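Local coordinates for uncharacterized protein (Bacteroides uniformis ATCC 8492, PDB 4Q68) that is probably an N-acetylmuramoyl-L-alanine amidase of the NlpC/P60 type, cleaving the bond between sugar and peptide in bacterial cell-wall fragments, at residues Ile171-Ile176 / Ile193-Asp198. Residues are numbered along the deposited sequence; the frame is centred on the assembly and turned at random. Where two conformers were deposited one is given.
Sequences IKDGDI and IAFYAD
Asp173 takes the place of a strand neighbour for Tyr196. Its OD1 accepts the backbone N-H of Tyr196, N to OD1 2.8 Å, in an almost straight bond that meets the oxygen nearly along its C-O axis. With chi1 at -84°, CG lies beside the residue's own backbone N, and the carboxylate reaches the strand edge. The other oxygen, OD2, accepts a hydrogen bond from a water that also donates to Tyr196 O. Both backbone polar atoms of Tyr196 are thus bound, one directly and one through water.

The Tyr196 ring stands beside the loop. Asp173 OD1 lies at its edge, and the ring plane is turned 61° from the carboxylate. Tyr196 OH donates to Ile171 O, at 2.8 Å, from above the carbonyl plane. The same hydroxyl has a weak hydrogen bond with Leu168 O.

Two backbone bonds continue the pairing. Gly174 N donates to Ala194 O at 2.9 Å, and Ala194 N donates to Asp175 O, also at 2.9 Å. The Ala194 methyl sits against the turn, with CB 3.5 Å from Lys172 O. That carbonyl in turn accepts Asp175 N. The buried Asp175 carboxylate is satisfied twice: OD2 accepts Lys172 N from above its plane, and OD1 forms a salt bridge with Arg237 of strand 230-238. Ile176 and Ile193 lie side by side, CG1 to CD1 3.9 Å, and both touch Met7 and Val45.

Residues Lys172 to Asp175 form a type II beta turn, with Gly174 at its third position. It leads into strand 176-181, which pairs antiparallel with strand 188-197 in the central sheet of this NlpC/P60, papain-like fold.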
loop_
_atom_site.group_PDB
_atom_site.type_symbol
_atom_site.label_atom_id
_atom_site.label_comp_id
_atom_site.label_asym_id
_atom_site.label_seq_id
_atom_site.Cartn_x
_atom_site.Cartn_y
_atom_site.Cartn_z
ATOM N N ILE A 171 -8.259 -8.910 -12.161
ATOM C CA ILE A 171 -7.148 -8.040 -11.793
ATOM C C ILE A 171 -6.835 -7.229 -13.041
ATOM O O ILE A 171 -6.578 -7.816 -14.100
ATOM C CB ILE A 171 -5.907 -8.822 -11.332
ATOM C CG1 ILE A 171 -6.255 -9.699 -10.131
ATOM C CG2 ILE A 171 -4.765 -7.848 -11.036
ATOM C CD1 ILE A 171 -5.177 -10.682 -9.737
ATOM N N LYS A 172 -6.862 -5.906 -12.917
ATOM C CA LYS A 172 -6.745 -5.009 -14.060
ATOM C C LYS A 172 -5.526 -4.090 -13.958
ATOM O O LYS A 172 -5.059 -3.755 -12.853
ATOM C CB LYS A 172 -8.019 -4.171 -14.148
ATOM C CG LYS A 172 -9.249 -5.046 -14.327
ATOM C CD LYS A 172 -10.545 -4.300 -14.504
ATOM C CE LYS A 172 -11.715 -5.282 -14.570
ATOM N NZ LYS A 172 -11.400 -6.428 -15.464
ATOM N N ASP A 173 -5.030 -3.662 -15.113
ATOM C CA ASP A 173 -4.009 -2.625 -15.165
ATOM C C ASP A 173 -4.383 -1.491 -14.220
ATOM O O ASP A 173 -5.524 -1.009 -14.207
ATOM C CB ASP A 173 -3.910 -2.038 -16.573
ATOM C CG ASP A 173 -3.036 -2.840 -17.509
ATOM O OD1 ASP A 173 -2.141 -3.557 -17.034
ATOM O OD2 ASP A 173 -3.249 -2.736 -18.749
ATOM N N GLY A 174 -3.411 -1.062 -13.425
ATOM C CA GLY A 174 -3.613 0.058 -12.504
ATOM C C GLY A 174 -4.127 -0.314 -11.134
ATOM O O GLY A 174 -4.147 0.534 -10.250
ATOM N N ASP A 175 -4.547 -1.564 -10.942
ATOM C CA ASP A 175 -4.959 -1.984 -9.626
ATOM C C ASP A 175 -3.788 -1.882 -8.651
ATOM O O ASP A 175 -2.619 -2.058 -9.000
ATOM C CB ASP A 175 -5.483 -3.417 -9.622
ATOM C CG ASP A 175 -6.889 -3.565 -10.215
ATOM O OD1 ASP A 175 -7.557 -2.534 -10.459
ATOM O OD2 ASP A 175 -7.324 -4.727 -10.388
ATOM N N ILE A 176 -4.141 -1.612 -7.407
ATOM C CA ILE A 176 -3.174 -1.567 -6.322
ATOM C C ILE A 176 -3.068 -2.962 -5.712
ATOM O O ILE A 176 -4.074 -3.580 -5.345
ATOM C CB ILE A 176 -3.615 -0.527 -5.278
ATOM C CG1 ILE A 176 -3.591 0.873 -5.892
ATOM C CG2 ILE A 176 -2.729 -0.601 -4.045
ATOM C CD1 ILE A 176 -4.367 1.901 -5.110
ATOM N N ILE A 193 1.756 -1.599 -8.270
ATOM C CA ILE A 193 0.689 -1.336 -9.228
ATOM C C ILE A 193 0.707 -2.427 -10.305
ATOM O O ILE A 193 1.761 -2.729 -10.874
ATOM C CB ILE A 193 0.896 0.062 -9.874
ATOM C CG1 ILE A 193 0.975 1.160 -8.805
ATOM C CG2 ILE A 193 -0.192 0.361 -10.888
ATOM C CD1 ILE A 193 -0.281 1.319 -7.992
ATOM N N ALA A 194 -0.451 -3.018 -10.584
ATOM C CA ALA A 194 -0.561 -4.062 -11.590
ATOM C C ALA A 194 -0.318 -3.543 -13.003
ATOM O O ALA A 194 -0.859 -2.516 -13.391
ATOM C CB ALA A 194 -1.940 -4.680 -11.520
ATOM N N PHE A 195 0.457 -4.296 -13.771
ATOM C CA PHE A 195 0.785 -3.949 -15.148
ATOM C C PHE A 195 0.870 -5.229 -15.974
ATOM O O PHE A 195 1.759 -6.052 -15.763
ATOM C CB PHE A 195 2.129 -3.219 -15.159
ATOM C CG PHE A 195 2.717 -2.960 -16.540
ATOM C CD1 PHE A 195 1.920 -2.662 -17.636
ATOM C CD2 PHE A 195 4.084 -2.957 -16.715
ATOM C CE1 PHE A 195 2.483 -2.417 -18.885
ATOM C CE2 PHE A 195 4.642 -2.693 -17.969
ATOM C CZ PHE A 195 3.843 -2.428 -19.039
ATOM N N TYR A 196 -0.041 -5.362 -16.938
ATOM C CA TYR A 196 0.016 -6.460 -17.900
ATOM C C TYR A 196 0.913 -6.049 -19.058
ATOM O O TYR A 196 0.645 -5.074 -19.764
ATOM C CB TYR A 196 -1.360 -6.823 -18.419
ATOM C CG TYR A 196 -2.213 -7.570 -17.427
ATOM C CD1 TYR A 196 -2.163 -8.948 -17.344
ATOM C CD2 TYR A 196 -3.061 -6.896 -16.557
ATOM C CE1 TYR A 196 -2.954 -9.640 -16.445
ATOM C CE2 TYR A 196 -3.852 -7.582 -15.645
ATOM C CZ TYR A 196 -3.804 -8.956 -15.598
ATOM O OH TYR A 196 -4.577 -9.666 -14.718
ATOM N N ALA A 197 1.972 -6.822 -19.269
ATOM C CA ALA A 197 2.914 -6.592 -20.353
ATOM C C ALA A 197 2.964 -7.882 -21.142
ATOM O O ALA A 197 3.386 -8.917 -20.619
ATOM C CB ALA A 197 4.291 -6.224 -19.810
ATOM N N ASP A 198 2.464 -7.841 -22.384
ATOM C CA ASP A 198 2.406 -9.020 -23.225
ATOM C C ASP A 198 1.749 -10.170 -22.475
ATOM O O ASP A 198 2.271 -11.293 -22.455
ATOM C CB ASP A 198 3.821 -9.395 -23.666
ATOM C CG ASP A 198 3.848 -10.536 -24.666
ATOM O OD1 ASP A 198 2.903 -10.665 -25.479
ATOM O OD2 ASP A 198 4.831 -11.303 -24.641
HETATM O O HOH W 1 -1.016 -3.119 -20.239
#